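Epsin 1 (PDB 5LP0) probably binds membranes rich in phosphatidylinositol 4,5-bisphosphate through its ENTH domain, modifies their curvature and promotes clathrin-coated invaginations in receptor-mediated endocytosis. Local coordinates at residues E14-D19 and Y63-L68; L27-A32 and M69-K74; A90-K95 and Q117-L122. All blocks are in the same frame, centred on the assembly; numbering follows the deposited sequence.

Contact 1: residues E14-D19 and Y63-L68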
ATOM      1  N   GLU A  14      10.577   3.889  -2.417  1.00 11.50           N
ATOM      2  CA  GLU A  14      10.406   5.008  -3.318  1.00 14.00           C
ATOM      3  C   GLU A  14       8.929   5.350  -3.468  1.00 12.65           C
ATOM      4  O   GLU A  14       8.559   6.508  -3.463  1.00 14.74           O
ATOM      5  CB  GLU A  14      10.998   4.661  -4.683  1.00 17.50           C
ATOM      6  CG  GLU A  14      10.753   5.734  -5.715  1.00 30.83           C
ATOM      7  CD  GLU A  14      11.514   7.003  -5.418  1.00 32.29           C
ATOM      8  OE1 GLU A  14      12.647   6.899  -4.890  1.00 34.63           O
ATOM      9  OE2 GLU A  14      10.972   8.105  -5.690  1.00 37.76           O
ATOM     10  N   ALA A  15       8.095   4.320  -3.597  1.00 10.52           N
ATOM     11  CA  ALA A  15       6.670   4.489  -3.796  1.00 10.22           C
ATOM     12  C   ALA A  15       5.983   5.063  -2.562  1.00 11.16           C
ATOM     13  O   ALA A  15       4.873   5.571  -2.653  1.00 12.21           O
ATOM     14  CB  ALA A  15       6.017   3.148  -4.181  1.00 12.26           C
ATOM     15  N   THR A  16       6.586   4.877  -1.398  1.00  9.61           N
ATOM     16  CA  THR A  16       5.959   5.303  -0.151  1.00 10.09           C
ATOM     17  C   THR A  16       6.718   6.401   0.608  1.00  9.65           C
ATOM     18  O   THR A  16       6.556   6.577   1.825  1.00  9.88           O
ATOM     19  CB  THR A  16       5.751   4.082   0.747  1.00  7.36           C
ATOM     20  OG1 THR A  16       7.016   3.462   1.046  1.00  9.61           O
ATOM     21  CG2 THR A  16       4.815   3.059   0.072  1.00 10.85           C
ATOM     22  N   SER A  17       7.531   7.160  -0.109  1.00 12.71           N
ATOM     23  CA  SER A  17       8.338   8.208   0.506  1.00 13.72           C
ATOM     24  C   SER A  17       7.499   9.374   1.034  1.00 10.08           C
ATOM     25  O   SER A  17       6.295   9.482   0.766  1.00 10.43           O
ATOM     26  CB  SER A  17       9.317   8.772  -0.529  1.00 15.36           C
ATOM     27  OG  SER A  17       8.621   9.660  -1.387  1.00 17.00           O
ATOM     28  N   ASN A  18       8.143  10.269   1.760  1.00 12.61           N
ATOM     29  CA  ASN A  18       7.447  11.455   2.242  1.00 11.44           C
ATOM     30  C   ASN A  18       7.227  12.538   1.174  1.00 11.20           C
ATOM     31  O   ASN A  18       6.614  13.557   1.476  1.00 15.15           O
ATOM     32  CB  ASN A  18       8.191  12.060   3.438  1.00 11.55           C
ATOM     33  CG  ASN A  18       7.920  11.326   4.744  1.00 10.73           C
ATOM     34  OD1 ASN A  18       6.812  10.841   4.997  1.00 12.34           O
ATOM     35  ND2 ASN A  18       8.939  11.252   5.594  1.00 11.62           N
ATOM     36  N   ASP A  19       7.712  12.323  -0.048  1.00 13.84           N
ATOM     37  CA  ASP A  19       7.509  13.290  -1.137  1.00 16.87           C
ATOM     38  C   ASP A  19       6.014  13.509  -1.383  1.00 12.90           C
ATOM     39  O   ASP A  19       5.251  12.535  -1.409  1.00 13.85           O
ATOM     40  CB  ASP A  19       8.148  12.792  -2.442  1.00 19.45           C
ATOM     41  CG  ASP A  19       9.651  12.736  -2.372  1.00 26.18           C
ATOM     42  OD1 ASP A  19      10.216  13.541  -1.613  1.00 27.73           O
ATOM     43  OD2 ASP A  19      10.262  11.899  -3.078  1.00 24.64           O
ATOM     44  N   TYR A  63       0.072   6.943   4.564  1.00  6.00           N
ATOM     45  CA  TYR A  63      -0.921   7.262   3.540  1.00  4.51           C
ATOM     46  C   TYR A  63      -0.551   6.633   2.187  1.00  6.98           C
ATOM     47  O   TYR A  63      -1.361   5.923   1.575  1.00  6.09           O
ATOM     48  CB  TYR A  63      -1.025   8.778   3.428  1.00  7.76           C
ATOM     49  CG  TYR A  63      -2.117   9.264   2.513  1.00  8.82           C
ATOM     50  CD1 TYR A  63      -3.443   9.258   2.914  1.00  8.15           C
ATOM     51  CD2 TYR A  63      -1.816   9.738   1.241  1.00 11.63           C
ATOM     52  CE1 TYR A  63      -4.443   9.719   2.082  1.00 10.93           C
ATOM     53  CE2 TYR A  63      -2.807  10.191   0.404  1.00 18.85           C
ATOM     54  CZ  TYR A  63      -4.119  10.178   0.830  1.00 14.61           C
ATOM     55  OH  TYR A  63      -5.106  10.644  -0.013  1.00 19.86           O
ATOM     56  N   LYS A  64       0.689   6.853   1.738  1.00  5.89           N
ATOM     57  CA  LYS A  64       1.144   6.320   0.448  1.00  7.26           C
ATOM     58  C   LYS A  64       1.271   4.783   0.447  1.00  6.00           C
ATOM     59  O   LYS A  64       1.009   4.134  -0.573  1.00  7.81           O
ATOM     60  CB  LYS A  64       2.442   7.006   0.014  1.00  8.03           C
ATOM     61  CG  LYS A  64       2.209   8.473  -0.374  1.00  8.65           C
ATOM     62  CD  LYS A  64       3.482   9.308  -0.555  1.00 11.91           C
ATOM     63  CE  LYS A  64       4.190   8.945  -1.851  1.00 14.63           C
ATOM     64  NZ  LYS A  64       5.436   9.756  -1.994  1.00 14.74           N
ATOM     65  N   ALA A  65       1.635   4.203   1.580  1.00  5.84           N
ATOM     66  CA  ALA A  65       1.653   2.743   1.696  1.00  5.45           C
ATOM     67  C   ALA A  65       0.252   2.189   1.543  1.00  6.25           C
ATOM     68  O   ALA A  65       0.091   1.099   0.974  1.00  6.36           O
ATOM     69  CB  ALA A  65       2.280   2.295   3.015  1.00  6.65           C
ATOM     70  N   MET A  66      -0.778   2.937   1.949  1.00  5.65           N
ATOM     71  CA  MET A  66      -2.144   2.416   1.794  1.00  5.70           C
ATOM     72  C   MET A  66      -2.543   2.534   0.321  1.00  7.41           C
ATOM     73  O   MET A  66      -3.200   1.636  -0.217  1.00  8.30           O
ATOM     74  CB  MET A  66      -3.168   3.148   2.662  1.00  6.73           C
ATOM     75  CG  MET A  66      -3.158   2.706   4.111  1.00  5.72           C
ATOM     76  SD  MET A  66      -4.560   3.344   5.046  1.00  9.10           S
ATOM     77  CE  MET A  66      -3.993   5.037   5.175  1.00  7.89           C
ATOM     78  N   THR A  67      -2.130   3.605  -0.353  1.00  6.34           N
ATOM     79  CA  THR A  67      -2.379   3.729  -1.787  1.00  6.95           C
ATOM     80  C   THR A  67      -1.701   2.586  -2.531  1.00  7.78           C
ATOM     81  O   THR A  67      -2.308   1.938  -3.378  1.00  7.82           O
ATOM     82  CB  THR A  67      -1.889   5.052  -2.290  1.00  7.07           C
ATOM     83  OG1 THR A  67      -2.628   6.074  -1.611  1.00 11.65           O
ATOM     84  CG2 THR A  67      -2.106   5.173  -3.800  1.00  9.62           C
ATOM     85  N   LEU A  68      -0.457   2.292  -2.170  1.00  6.42           N
ATOM     86  CA  LEU A  68       0.253   1.188  -2.796  1.00  4.75           C
ATOM     87  C   LEU A  68      -0.421  -0.146  -2.460  1.00  7.20           C
ATOM     88  O   LEU A  68      -0.648  -0.974  -3.353  1.00  7.82           O
ATOM     89  CB  LEU A  68       1.714   1.196  -2.375  1.00  6.90           C
ATOM     90  CG  LEU A  68       2.509  -0.009  -2.874  1.00  5.71           C
ATOM     91  CD1 LEU A  68       2.560  -0.025  -4.402  1.00  9.70           C
ATOM     92  CD2 LEU A  68       3.910   0.015  -2.305  1.00  9.01           C
TER
HETATM   93  O   HOH W   1       6.700   8.399  -4.154  1.00 20.80           O

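Contact 2: residues L27-A32 and M69-K74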
ATOM      1  N   LEU A  27       5.535   2.792 -11.437  1.00 24.62           N
ATOM      2  CA  LEU A  27       6.307   2.148 -10.385  1.00 22.20           C
ATOM      3  C   LEU A  27       5.402   1.148  -9.690  1.00 14.73           C
ATOM      4  O   LEU A  27       5.802   0.005  -9.414  1.00 12.98           O
ATOM      5  CB  LEU A  27       6.845   3.176  -9.396  1.00 22.99           C
ATOM      6  CG  LEU A  27       7.646   2.636  -8.209  1.00 18.32           C
ATOM      7  CD1 LEU A  27       8.758   1.708  -8.652  1.00 22.32           C
ATOM      8  CD2 LEU A  27       8.223   3.798  -7.386  1.00 19.89           C
ATOM      9  N   MET A  28       4.164   1.558  -9.431  1.00 15.85           N
ATOM     10  CA  MET A  28       3.241   0.672  -8.756  1.00 14.59           C
ATOM     11  C   MET A  28       3.019  -0.562  -9.634  1.00 13.26           C
ATOM     12  O   MET A  28       2.930  -1.665  -9.123  1.00 12.65           O
ATOM     13  CB  MET A  28       1.916   1.356  -8.370  1.00 15.14           C
ATOM     14  CG  MET A  28       2.024   2.345  -7.139  1.00 14.39           C
ATOM     15  SD  MET A  28       0.429   2.853  -6.420  1.00 19.75           S
ATOM     16  CE  MET A  28      -0.202   3.799  -7.789  1.00 26.67           C
ATOM     17  N   SER A  29       2.959  -0.394 -10.956  1.00 15.36           N
ATOM     18  CA  SER A  29       2.768  -1.539 -11.834  1.00 14.92           C
ATOM     19  C   SER A  29       3.952  -2.500 -11.754  1.00 14.13           C
ATOM     20  O   SER A  29       3.770  -3.707 -11.750  1.00 14.25           O
ATOM     21  CB  SER A  29       2.554  -1.079 -13.273  1.00 22.62           C
ATOM     22  OG  SER A  29       2.339  -2.193 -14.123  1.00 22.68           O
ATOM     23  N   GLU A  30       5.161  -1.961 -11.701  1.00 14.87           N
ATOM     24  CA  GLU A  30       6.344  -2.797 -11.529  1.00 13.24           C
ATOM     25  C   GLU A  30       6.266  -3.637 -10.238  1.00  9.68           C
ATOM     26  O   GLU A  30       6.565  -4.830 -10.233  1.00 11.07           O
ATOM     27  CB  GLU A  30       7.613  -1.944 -11.528  1.00 19.59           C
ATOM     28  CG  GLU A  30       7.902  -1.268 -12.850  1.00 28.70           C
ATOM     29  CD  GLU A  30       8.977  -0.194 -12.748  1.00 36.31           C
ATOM     30  OE1 GLU A  30       9.820  -0.269 -11.830  1.00 35.21           O
ATOM     31  OE2 GLU A  30       8.972   0.732 -13.587  1.00 40.89           O
ATOM     32  N   ILE A  31       5.879  -2.990  -9.142  1.00 10.35           N
ATOM     33  CA  ILE A  31       5.754  -3.663  -7.851  1.00  8.26           C
ATOM     34  C   ILE A  31       4.665  -4.753  -7.950  1.00  9.16           C
ATOM     35  O   ILE A  31       4.860  -5.869  -7.471  1.00  9.98           O
ATOM     36  CB  ILE A  31       5.486  -2.662  -6.711  1.00  9.53           C
ATOM     37  CG1 ILE A  31       6.654  -1.657  -6.603  1.00  8.01           C
ATOM     38  CG2 ILE A  31       5.315  -3.391  -5.387  1.00  9.07           C
ATOM     39  CD1 ILE A  31       6.357  -0.461  -5.735  1.00  7.97           C
ATOM     40  N   ALA A  32       3.554  -4.457  -8.635  1.00  7.81           N
ATOM     41  CA  ALA A  32       2.494  -5.436  -8.797  1.00  8.20           C
ATOM     42  C   ALA A  32       3.011  -6.671  -9.541  1.00  7.74           C
ATOM     43  O   ALA A  32       2.732  -7.786  -9.125  1.00  8.61           O
ATOM     44  CB  ALA A  32       1.310  -4.842  -9.541  1.00 11.79           C
ATOM     45  N   MET A  69      -0.755  -0.380  -1.202  1.00  6.82           N
ATOM     46  CA  MET A  69      -1.371  -1.638  -0.831  1.00  7.55           C
ATOM     47  C   MET A  69      -2.682  -1.820  -1.585  1.00  6.43           C
ATOM     48  O   MET A  69      -2.944  -2.916  -2.094  1.00  8.40           O
ATOM     49  CB  MET A  69      -1.598  -1.742   0.675  1.00  7.46           C
ATOM     50  CG  MET A  69      -1.944  -3.173   1.098  1.00  8.25           C
ATOM     51  SD  MET A  69      -0.547  -4.343   0.888  1.00 11.33           S
ATOM     52  CE  MET A  69       0.092  -4.387   2.555  1.00 13.51           C
ATOM     53  N   GLU A  70      -3.500  -0.781  -1.696  1.00  7.13           N
ATOM     54  CA  GLU A  70      -4.731  -0.885  -2.452  1.00 10.21           C
ATOM     55  C   GLU A  70      -4.458  -1.296  -3.899  1.00  8.96           C
ATOM     56  O   GLU A  70      -5.117  -2.189  -4.459  1.00  8.79           O
ATOM     57  CB  GLU A  70      -5.469   0.443  -2.425  1.00 11.73           C
ATOM     58  CG  GLU A  70      -6.757   0.407  -3.235  1.00 16.09           C
ATOM     59  CD  GLU A  70      -7.502   1.713  -3.191  1.00 22.95           C
ATOM     60  OE1 GLU A  70      -6.914   2.747  -2.801  1.00 30.88           O
ATOM     61  OE2 GLU A  70      -8.698   1.707  -3.539  1.00 25.90           O
ATOM     62  N   TYR A  71      -3.497  -0.635  -4.520  1.00  7.75           N
ATOM     63  CA  TYR A  71      -3.135  -0.953  -5.896  1.00  8.19           C
ATOM     64  C   TYR A  71      -2.687  -2.416  -6.023  1.00  8.71           C
ATOM     65  O   TYR A  71      -3.054  -3.111  -6.970  1.00 11.00           O
ATOM     66  CB  TYR A  71      -2.023  -0.022  -6.367  1.00 10.61           C
ATOM     67  CG  TYR A  71      -1.644  -0.222  -7.819  1.00 10.16           C
ATOM     68  CD1 TYR A  71      -2.241   0.522  -8.804  1.00 11.78           C
ATOM     69  CD2 TYR A  71      -0.692  -1.156  -8.192  1.00 12.24           C
ATOM     70  CE1 TYR A  71      -1.891   0.370 -10.120  1.00 11.16           C
ATOM     71  CE2 TYR A  71      -0.351  -1.341  -9.523  1.00 17.16           C
ATOM     72  CZ  TYR A  71      -0.965  -0.580 -10.482  1.00 14.90           C
ATOM     73  OH  TYR A  71      -0.641  -0.737 -11.804  1.00 18.48           O
ATOM     74  N   LEU A  72      -1.895  -2.908  -5.073  1.00  7.14           N
ATOM     75  CA  LEU A  72      -1.413  -4.288  -5.123  1.00  7.78           C
ATOM     76  C   LEU A  72      -2.515  -5.308  -4.844  1.00  8.62           C
ATOM     77  O   LEU A  72      -2.548  -6.395  -5.429  1.00  9.10           O
ATOM     78  CB  LEU A  72      -0.281  -4.447  -4.115  1.00  7.73           C
ATOM     79  CG  LEU A  72       0.977  -3.612  -4.330  1.00  7.70           C
ATOM     80  CD1 LEU A  72       2.008  -3.930  -3.234  1.00  7.60           C
ATOM     81  CD2 LEU A  72       1.588  -3.823  -5.722  1.00  9.81           C
ATOM     82  N   ILE A  73      -3.430  -4.977  -3.951  1.00  8.51           N
ATOM     83  CA  ILE A  73      -4.597  -5.813  -3.695  1.00  7.39           C
ATOM     84  C   ILE A  73      -5.399  -6.010  -4.984  1.00 10.18           C
ATOM     85  O   ILE A  73      -5.830  -7.135  -5.287  1.00 10.84           O
ATOM     86  CB  ILE A  73      -5.501  -5.166  -2.620  1.00 10.11           C
ATOM     87  CG1 ILE A  73      -4.889  -5.345  -1.224  1.00  9.53           C
ATOM     88  CG2 ILE A  73      -6.920  -5.720  -2.667  1.00 11.30           C
ATOM     89  CD1 ILE A  73      -5.410  -4.331  -0.189  1.00 11.36           C
ATOM     90  N   LYS A  74      -5.565  -4.944  -5.752  1.00 11.11           N
ATOM     91  CA  LYS A  74      -6.414  -4.975  -6.949  1.00 10.44           C
ATOM     92  C   LYS A  74      -5.681  -5.447  -8.203  1.00 10.84           C
ATOM     93  O   LYS A  74      -6.300  -5.993  -9.116  1.00 12.41           O
ATOM     94  CB  LYS A  74      -6.985  -3.586  -7.209  1.00 12.38           C
ATOM     95  CG  LYS A  74      -7.955  -3.093  -6.155  1.00 12.24           C
ATOM     96  CD  LYS A  74      -8.425  -1.694  -6.478  1.00 10.35           C
ATOM     97  CE  LYS A  74      -9.377  -1.218  -5.417  1.00 11.28           C
ATOM     98  NZ  LYS A  74      -9.917   0.145  -5.728  1.00 13.60           N
TER

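Contact 3: residues A90-K95 and Q117-L122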
ATOM      1  N   ALA A  90      -3.663  -4.459  11.242  1.00  6.21           N
ATOM      2  CA  ALA A  90      -2.657  -3.479  10.847  1.00  6.22           C
ATOM      3  C   ALA A  90      -3.232  -2.396   9.933  1.00  6.78           C
ATOM      4  O   ALA A  90      -2.688  -1.306   9.842  1.00  6.57           O
ATOM      5  CB  ALA A  90      -1.483  -4.168  10.163  1.00  7.10           C
ATOM      6  N   VAL A  91      -4.349  -2.689   9.268  1.00  7.44           N
ATOM      7  CA  VAL A  91      -5.064  -1.649   8.526  1.00  7.40           C
ATOM      8  C   VAL A  91      -6.124  -0.964   9.422  1.00  6.33           C
ATOM      9  O   VAL A  91      -6.225   0.259   9.456  1.00  7.92           O
ATOM     10  CB  VAL A  91      -5.721  -2.215   7.262  1.00  9.22           C
ATOM     11  CG1 VAL A  91      -6.351  -1.083   6.434  1.00 10.12           C
ATOM     12  CG2 VAL A  91      -4.708  -2.981   6.441  1.00 10.26           C
ATOM     13  N   GLN A  92      -6.878  -1.753  10.178  1.00  7.30           N
ATOM     14  CA  GLN A  92      -7.930  -1.213  11.050  1.00  6.35           C
ATOM     15  C   GLN A  92      -7.396  -0.189  12.045  1.00  7.70           C
ATOM     16  O   GLN A  92      -8.047   0.804  12.322  1.00  8.59           O
ATOM     17  CB  GLN A  92      -8.628  -2.350  11.807  1.00 11.82           C
ATOM     18  CG  GLN A  92      -9.511  -3.181  10.932  1.00 16.30           C
ATOM     19  CD  GLN A  92     -10.082  -4.382  11.648  1.00 22.22           C
ATOM     20  OE1 GLN A  92      -9.580  -4.787  12.695  1.00 24.03           O
ATOM     21  NE2 GLN A  92     -11.144  -4.953  11.088  1.00 26.04           N
ATOM     22  N   THR A  93      -6.191  -0.409  12.563  1.00  6.56           N
ATOM     23  CA  THR A  93      -5.634   0.487  13.557  1.00  6.40           C
ATOM     24  C   THR A  93      -5.479   1.886  12.981  1.00  8.01           C
ATOM     25  O   THR A  93      -5.494   2.863  13.729  1.00  8.51           O
ATOM     26  CB  THR A  93      -4.304  -0.038  14.090  1.00  6.92           C
ATOM     27  OG1 THR A  93      -3.896   0.756  15.186  1.00 11.12           O
ATOM     28  CG2 THR A  93      -3.178  -0.036  13.036  1.00  8.29           C
ATOM     29  N   LEU A  94      -5.334   1.975  11.664  1.00  6.88           N
ATOM     30  CA  LEU A  94      -5.084   3.254  11.016  1.00  6.93           C
ATOM     31  C   LEU A  94      -6.315   4.164  10.969  1.00  9.05           C
ATOM     32  O   LEU A  94      -6.196   5.361  10.702  1.00  9.98           O
ATOM     33  CB  LEU A  94      -4.526   3.043   9.618  1.00  9.55           C
ATOM     34  CG  LEU A  94      -3.210   2.247   9.599  1.00  8.42           C
ATOM     35  CD1 LEU A  94      -2.741   2.011   8.146  1.00  8.29           C
ATOM     36  CD2 LEU A  94      -2.123   2.917  10.419  1.00  7.98           C
ATOM     37  N   LYS A  95      -7.489   3.601  11.244  1.00  9.29           N
ATOM     38  CA  LYS A  95      -8.708   4.401  11.386  1.00  9.91           C
ATOM     39  C   LYS A  95      -8.610   5.272  12.636  1.00  8.86           C
ATOM     40  O   LYS A  95      -9.388   6.193  12.786  1.00 11.16           O
ATOM     41  CB  LYS A  95      -9.944   3.498  11.438  1.00 10.89           C
ATOM     42  CG  LYS A  95     -10.164   2.719  10.125  1.00 10.39           C
ATOM     43  CD  LYS A  95     -11.272   1.678  10.188  1.00 15.71           C
ATOM     44  CE  LYS A  95     -12.602   2.325  10.462  1.00 20.85           C
ATOM     45  NZ  LYS A  95     -13.681   1.305  10.474  1.00 25.31           N
ATOM     46  N   GLN A 117     -11.826   3.128   4.086  1.00  7.29           N
ATOM     47  CA  GLN A 117     -12.188   2.590   2.774  1.00  8.33           C
ATOM     48  C   GLN A 117     -11.460   1.295   2.434  1.00  8.53           C
ATOM     49  O   GLN A 117     -12.035   0.399   1.800  1.00 10.02           O
ATOM     50  CB  GLN A 117     -11.982   3.637   1.671  1.00  9.72           C
ATOM     51  CG  GLN A 117     -12.730   4.938   1.932  1.00  9.60           C
ATOM     52  CD  GLN A 117     -14.231   4.789   2.020  1.00 11.74           C
ATOM     53  OE1 GLN A 117     -14.818   3.805   1.568  1.00 14.67           O
ATOM     54  NE2 GLN A 117     -14.871   5.811   2.538  1.00 11.67           N
ATOM     55  N   LEU A 118     -10.203   1.186   2.843  1.00  7.39           N
ATOM     56  CA  LEU A 118      -9.439  -0.002   2.536  1.00  7.64           C
ATOM     57  C   LEU A 118      -9.960  -1.184   3.337  1.00  8.54           C
ATOM     58  O   LEU A 118     -10.004  -2.297   2.842  1.00  9.72           O
ATOM     59  CB  LEU A 118      -7.943   0.252   2.782  1.00  8.69           C
ATOM     60  CG  LEU A 118      -6.929  -0.852   2.499  1.00  9.35           C
ATOM     61  CD1 LEU A 118      -7.120  -1.344   1.090  1.00 12.33           C
ATOM     62  CD2 LEU A 118      -5.502  -0.357   2.700  1.00 11.21           C
ATOM     63  N   VAL A 119     -10.404  -0.944   4.566  1.00  7.45           N
ATOM     64  CA  VAL A 119     -10.938  -2.007   5.392  1.00  9.21           C
ATOM     65  C   VAL A 119     -12.254  -2.521   4.792  1.00 11.06           C
ATOM     66  O   VAL A 119     -12.452  -3.735   4.703  1.00 10.49           O
ATOM     67  CB  VAL A 119     -11.188  -1.532   6.842  1.00  9.57           C
ATOM     68  CG1 VAL A 119     -12.007  -2.565   7.602  1.00 13.01           C
ATOM     69  CG2 VAL A 119      -9.860  -1.281   7.567  1.00 11.48           C
ATOM     70  N   THR A 120     -13.156  -1.624   4.369  1.00 10.54           N
ATOM     71  CA  THR A 120     -14.423  -2.103   3.779  1.00 11.28           C
ATOM     72  C   THR A 120     -14.186  -2.908   2.495  1.00  9.18           C
ATOM     73  O   THR A 120     -14.851  -3.927   2.261  1.00 12.28           O
ATOM     74  CB  THR A 120     -15.469  -0.991   3.529  1.00 15.66           C
ATOM     75  OG1 THR A 120     -15.041  -0.142   2.474  1.00 16.23           O
ATOM     76  CG2 THR A 120     -15.710  -0.174   4.775  1.00 16.78           C
ATOM     77  N   LEU A 121     -13.225  -2.475   1.685  1.00 10.06           N
ATOM     78  CA  LEU A 121     -12.857  -3.239   0.497  1.00 11.08           C
ATOM     79  C   LEU A 121     -12.364  -4.644   0.855  1.00 10.37           C
ATOM     80  O   LEU A 121     -12.816  -5.634   0.279  1.00 13.37           O
ATOM     81  CB  LEU A 121     -11.768  -2.517  -0.266  1.00  9.55           C
ATOM     82  CG  LEU A 121     -11.151  -3.335  -1.399  1.00 10.34           C
ATOM     83  CD1 LEU A 121     -12.201  -3.736  -2.437  1.00 13.01           C
ATOM     84  CD2 LEU A 121     -10.065  -2.504  -1.995  1.00 12.00           C
ATOM     85  N   LEU A 122     -11.415  -4.731   1.787  1.00 10.31           N
ATOM     86  CA  LEU A 122     -10.806  -6.013   2.140  1.00  9.57           C
ATOM     87  C   LEU A 122     -11.814  -7.013   2.720  1.00 12.55           C
ATOM     88  O   LEU A 122     -11.662  -8.221   2.549  1.00 15.84           O
ATOM     89  CB  LEU A 122      -9.641  -5.812   3.116  1.00 10.25           C
ATOM     90  CG  LEU A 122      -8.348  -5.335   2.458  1.00 10.27           C
ATOM     91  CD1 LEU A 122      -7.366  -4.833   3.489  1.00 10.82           C
ATOM     92  CD2 LEU A 122      -7.760  -6.477   1.631  1.00 11.28           C
TER

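Contact 1: residues E14-D19 and Y63-L68
K64 NZ is gripped from several directions by the turn that follows helix 8-15. It donates to S17 O at 2.9 Å, approaching from above that carbonyl's plane, and to D19 O at 2.8 Å, tilted only 17° from the plane. S17 OG adds a weak bond, and a water that accepts from K64 NZ donates in turn to E14 O at 2.7 Å. Beyond the two segments, W21 O is a further acceptor. K64 reaches this cluster by a bend at chi3 (74°), which carries its CE past A15 O. That carbonyl oxygen, 3.5 Å from K64 CE, is buried here without any polar partner in the model. The turn is shaped as an ST turn, with D19 N donating to S17 OG at 3.1 Å. T16, the first residue to leave helical geometry, lays its CG2 3.6 Å from A65 CA, while its OG1 bonds to V12 O and R51 NH1. A15 CB and L68 CD2 extend the apolar side. A methionine in place of K64 would probably leave the carbonyls of S17 and D19 without their charged donor and free the turn to shift. One ammonium thus satisfies these carbonyls and ties the turn to helix 59-75; N18, a likely phosphoinositide ligand, lies in that turn, and R51, another, is bonded to T16.

Contact 2: residues L27-A32 and M69-K74
The Y71 ring lies against M28 in a Met-aromatic contact, where helix 25-34 packs on helix 59-75 within the all-helical ENTH fold. M28 CB sits over one ring face, 3.8 Å from the Y71 centroid and 16° off the normal, a CH-pi contact. M28 SD, further along the same side chain, lies oblique to the ring, and its CE comes near Y71 CD1. A second residue, A32, meets the ring at its edge: A32 CB is 3.9 Å from Y71 CE2. The phenol oxygen ends beside the backbone, with Y71 OH 3.5 Å from S29 CA. What brings the ring here is the first torsion of Y71, which sets CG opposite the backbone N (chi1 -176°) and sends the ring across to the partner helix.

L72 fills the next position along. Its CD2 lies 3.6 Å from A32 N and 3.8 Å from I31 CG2, closing the apolar seam beside the tyrosine. The axes of the 27-32 and 69-74 segments approach to 9.6 Å and cross at -50°, close to the value expected when ridges of residues four apart fit into grooves; M28 and A32, four apart, are one such row.

Other helices pack behind these side chains. I31 is backed by I44 of helix 38-51 and K11 of helix 8-15, L72 by V80 of helix 78-86, and S29 is touched by K139 of helix 125-139. On the side facing that last helix, K74 pairs with E131 as well as with E70. No hydrogen bond spans the two segments; apart from carbon and sulfur packing and the phenol oxygen, the nearest approach is that of M28 O to Y71 CE2, 3.3 Å.

Contact 3: residues A90-K95 and Q117-L122
V91 carries most of the first segment's share of the contact, pushing its two methyls at segment 117-122, the last turns of helix 108-122. V91 CG1 is 3.7 Å from V119 CG2, the two valines sliding past each other in opposite directions. The same methyl reaches L118, whose CD2 is 3.9 Å from V91 CG1 and whose side chain runs at about a right angle to that of the valine. V91 CG2 makes a looser contact with L122 CD1, at 4.4 Å. The first torsion of V91 (-175°) places CG1 opposite the backbone N, and so divides the work: one methyl for V119 and L118, the other for L122.

Q92 follows with its aliphatic part. Q92 CG rests 3.9 Å from V119 CG2, crossing the valine side chain at about a right angle. Residues 93-95 are 3-10, with L94 N bonded to V91 O and K95 N bonded to Q92 O. K95 therefore returns to the same side of the segment as Q92, and lays its aliphatic chain beside V119: K95 CD is 4.2 Å from V119 CG2. A bend at chi3 (62°) then leads the lysine chain onward toward solvent. V119 CG2 is thus the shared methyl, met by V91, Q92 and K95 in turn, and packing without a hydrogen bond joins the segments.

The contact joins helix 89-92 to the end of helix 108-122 within the ENTH superhelix of alpha-helices. L118 and L122 also pack on I73 of helix 59-75, and L94 on V62 of that same helix. V91 is backed by W49 of helix 38-51, while L121, on another side of helix 108-122, meets L128 of helix 125-139.

How the contacts relate
All three contacts are largely buried. Contacts 1 and 2 share helix 59-75, using successive turns of it; contact 3, made by other elements, reaches that helix also where L121 touches K74. Contacts 2 and 3 lie on opposite sides of the chain's centre, about 17 Å apart between their centres. Contacts 1 and 2 adjoin, E14 and A15 touching L27 while L68 meets M28. M66, in turn, bridges contact 1 to L94 and L118. The chemistry differs: contact 1, beside the likely lipid-binding residues, is centred on one buried ammonium with an apolar flank; contact 2 is a tyrosine face against one methionine, with aliphatic packing beside it; contact 3 is aliphatic, with an exposed lysine at its edge.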